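Local coordinates for polysaccharide deacetylase (Streptococcus pyogenes, PDB 6DQ3), which probably removes N-acetyl groups from the cell wall linkage unit of streptococcal rhamnopolysaccharides, as a zinc-dependent deacetylase of carbohydrate esterase family 4, at residues A[51-54]-A[55-58]. Residues are numbered along the deposited sequence; the frame is centred on the assembly and turned at random.
Sequences FLSP and EEVY
Two first torsions set up the exchange between Ser-53 and Glu-56. In Ser-53, a chi1 of 73° places OG between its own backbone N and carbonyl carbon, where it can accept from Glu-56 N; in Glu-56, CG stands anti to the carbonyl carbon (chi1 -71°) and the chain beyond it is extended, carrying the carboxylate back past the serine. Two reciprocal bonds follow. Glu-56 N donates to Ser-53 OG over 3.3 Å, while Ser-53 N donates to Glu-56 OE1 at 3.0 Å and an N-H...O angle of 168°. This bond is nearly straight and reaches the anti side of OE1, slightly out of the carboxylate plane. Ser-53 OG also lies 3.4 Å from Glu-56 CG, so the hydroxyl packs alongside the methylene. This is a capping box, with Ser-53 as N-cap of helix 54-63, at the end of the short loop that follows strand 50-51 of the central sheet. Regular helical bonding begins at the cap itself: Ser-53 O accepts from Val-57 N at 3.1 Å, with a weak additional bond from Glu-56 N, and Pro-54 O accepts from Tyr-58 N at 3.0 Å. The glutamate carboxylate is also held from outside the turn, by a salt bridge from OE1 to Lys-97 and a hydrogen bond from OE2 to Tyr-50 OH, which together restrict its rotation. Lys-97 also donates to Phe-51 O, linking the strand end to the box; its positive charge would be expected to favour the ionised carboxylate. On the buried flank, Leu-52 and Val-57 cross at about a right angle, with Leu-52 CD1 meeting Val-57 CG2 at 3.9 Å. Leu-52 packs onward against Val-71 and Val-57 against Trp-73, both on strand 71-77.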
ATOM      1  N   PHE A  51       9.084   5.985   8.672  1.00 28.91           N
ATOM      2  CA  PHE A  51       8.343   5.408   7.556  1.00 28.19           C
ATOM      3  C   PHE A  51       8.724   3.941   7.386  1.00 31.20           C
ATOM      4  O   PHE A  51       9.883   3.622   7.103  1.00 32.70           O
ATOM      5  CB  PHE A  51       8.622   6.198   6.275  1.00 29.49           C
ATOM      6  CG  PHE A  51       8.208   7.640   6.361  1.00 26.45           C
ATOM      7  CD1 PHE A  51       6.891   8.004   6.145  1.00 29.60           C
ATOM      8  CD2 PHE A  51       9.135   8.630   6.652  1.00 31.03           C
ATOM      9  CE1 PHE A  51       6.498   9.322   6.236  1.00 27.59           C
ATOM     10  CE2 PHE A  51       8.748   9.956   6.735  1.00 29.00           C
ATOM     11  CZ  PHE A  51       7.431  10.302   6.528  1.00 28.27           C
ATOM     12  N   LEU A  52       7.745   3.058   7.537  1.00 32.75           N
ATOM     13  CA  LEU A  52       8.013   1.633   7.624  1.00 28.01           C
ATOM     14  C   LEU A  52       7.973   0.944   6.266  1.00 30.59           C
ATOM     15  O   LEU A  52       7.235   1.341   5.363  1.00 30.75           O
ATOM     16  CB  LEU A  52       6.989   0.965   8.543  1.00 31.60           C
ATOM     17  CG  LEU A  52       6.815   1.557   9.940  1.00 33.86           C
ATOM     18  CD1 LEU A  52       5.474   1.119  10.516  1.00 31.49           C
ATOM     19  CD2 LEU A  52       7.966   1.133  10.830  1.00 37.44           C
ATOM     20  N   SER A  53       8.784  -0.120   6.140  1.00 29.41           N
ATOM     21  CA  SER A  53       8.670  -1.103   5.075  1.00 29.62           C
ATOM     22  C   SER A  53       7.722  -2.220   5.495  1.00 32.22           C
ATOM     23  O   SER A  53       7.430  -2.383   6.686  1.00 32.73           O
ATOM     24  CB  SER A  53      10.038  -1.697   4.761  1.00 32.33           C
ATOM     25  OG  SER A  53      10.432  -2.580   5.799  1.00 35.00           O
ATOM     26  N   PRO A  54       7.234  -3.027   4.542  1.00 30.39           N
ATOM     27  CA  PRO A  54       6.390  -4.176   4.930  1.00 24.44           C
ATOM     28  C   PRO A  54       7.054  -5.089   5.956  1.00 27.55           C
ATOM     29  O   PRO A  54       6.406  -5.516   6.919  1.00 29.02           O
ATOM     30  CB  PRO A  54       6.144  -4.900   3.596  1.00 26.80           C
ATOM     31  CG  PRO A  54       6.308  -3.829   2.539  1.00 27.96           C
ATOM     32  CD  PRO A  54       7.383  -2.908   3.077  1.00 29.05           C
ATOM     33  N   GLU A  55       8.338  -5.398   5.764  1.00 32.27           N
ATOM     34  CA  GLU A  55       9.055  -6.258   6.698  1.00 32.38           C
ATOM     35  C   GLU A  55       9.031  -5.687   8.113  1.00 34.90           C
ATOM     36  O   GLU A  55       8.920  -6.437   9.092  1.00 29.51           O
ATOM     37  CB  GLU A  55      10.493  -6.445   6.212  1.00 35.37           C
ATOM     38  CG  GLU A  55      10.665  -7.352   4.987  1.00 40.46           C
ATOM     39  CD  GLU A  55      10.341  -6.689   3.650  1.00 42.84           C
ATOM     40  OE1 GLU A  55      10.223  -5.447   3.579  1.00 36.22           O
ATOM     41  OE2 GLU A  55      10.210  -7.428   2.651  1.00 41.34           O
ATOM     42  N   GLU A  56       9.134  -4.363   8.242  1.00 29.38           N
ATOM     43  CA  GLU A  56       9.147  -3.744   9.561  1.00 30.94           C
ATOM     44  C   GLU A  56       7.766  -3.783  10.200  1.00 29.98           C
ATOM     45  O   GLU A  56       7.643  -3.984  11.415  1.00 34.16           O
ATOM     46  CB  GLU A  56       9.663  -2.313   9.445  1.00 28.36           C
ATOM     47  CG  GLU A  56      11.156  -2.238   9.144  1.00 31.28           C
ATOM     48  CD  GLU A  56      11.633  -0.820   8.873  1.00 33.13           C
ATOM     49  OE1 GLU A  56      10.907  -0.063   8.197  1.00 33.55           O
ATOM     50  OE2 GLU A  56      12.737  -0.468   9.335  1.00 34.68           O
ATOM     51  N   VAL A  57       6.715  -3.606   9.401  1.00 31.63           N
ATOM     52  CA  VAL A  57       5.358  -3.727   9.928  1.00 26.73           C
ATOM     53  C   VAL A  57       5.141  -5.122  10.503  1.00 29.40           C
ATOM     54  O   VAL A  57       4.608  -5.283  11.610  1.00 29.51           O
ATOM     55  CB  VAL A  57       4.327  -3.402   8.834  1.00 29.17           C
ATOM     56  CG1 VAL A  57       2.928  -3.723   9.320  1.00 27.37           C
ATOM     57  CG2 VAL A  57       4.444  -1.942   8.411  1.00 25.98           C
ATOM     58  N   TYR A  58       5.544  -6.150   9.755  1.00 28.48           N
ATOM     59  CA  TYR A  58       5.370  -7.522  10.227  1.00 31.42           C
ATOM     60  C   TYR A  58       6.137  -7.756  11.521  1.00 29.49           C
ATOM     61  O   TYR A  58       5.600  -8.319  12.483  1.00 26.63           O
ATOM     62  CB  TYR A  58       5.827  -8.512   9.159  1.00 30.89           C
ATOM     63  CG  TYR A  58       5.683  -9.960   9.578  1.00 33.65           C
ATOM     64  CD1 TYR A  58       4.428 -10.521   9.779  1.00 35.00           C
ATOM     65  CD2 TYR A  58       6.799 -10.767   9.766  1.00 38.71           C
ATOM     66  CE1 TYR A  58       4.284 -11.846  10.165  1.00 39.20           C
ATOM     67  CE2 TYR A  58       6.663 -12.101  10.150  1.00 41.37           C
ATOM     68  CZ  TYR A  58       5.403 -12.630  10.345  1.00 42.38           C
ATOM     69  OH  TYR A  58       5.257 -13.948  10.724  1.00 42.37           O
TER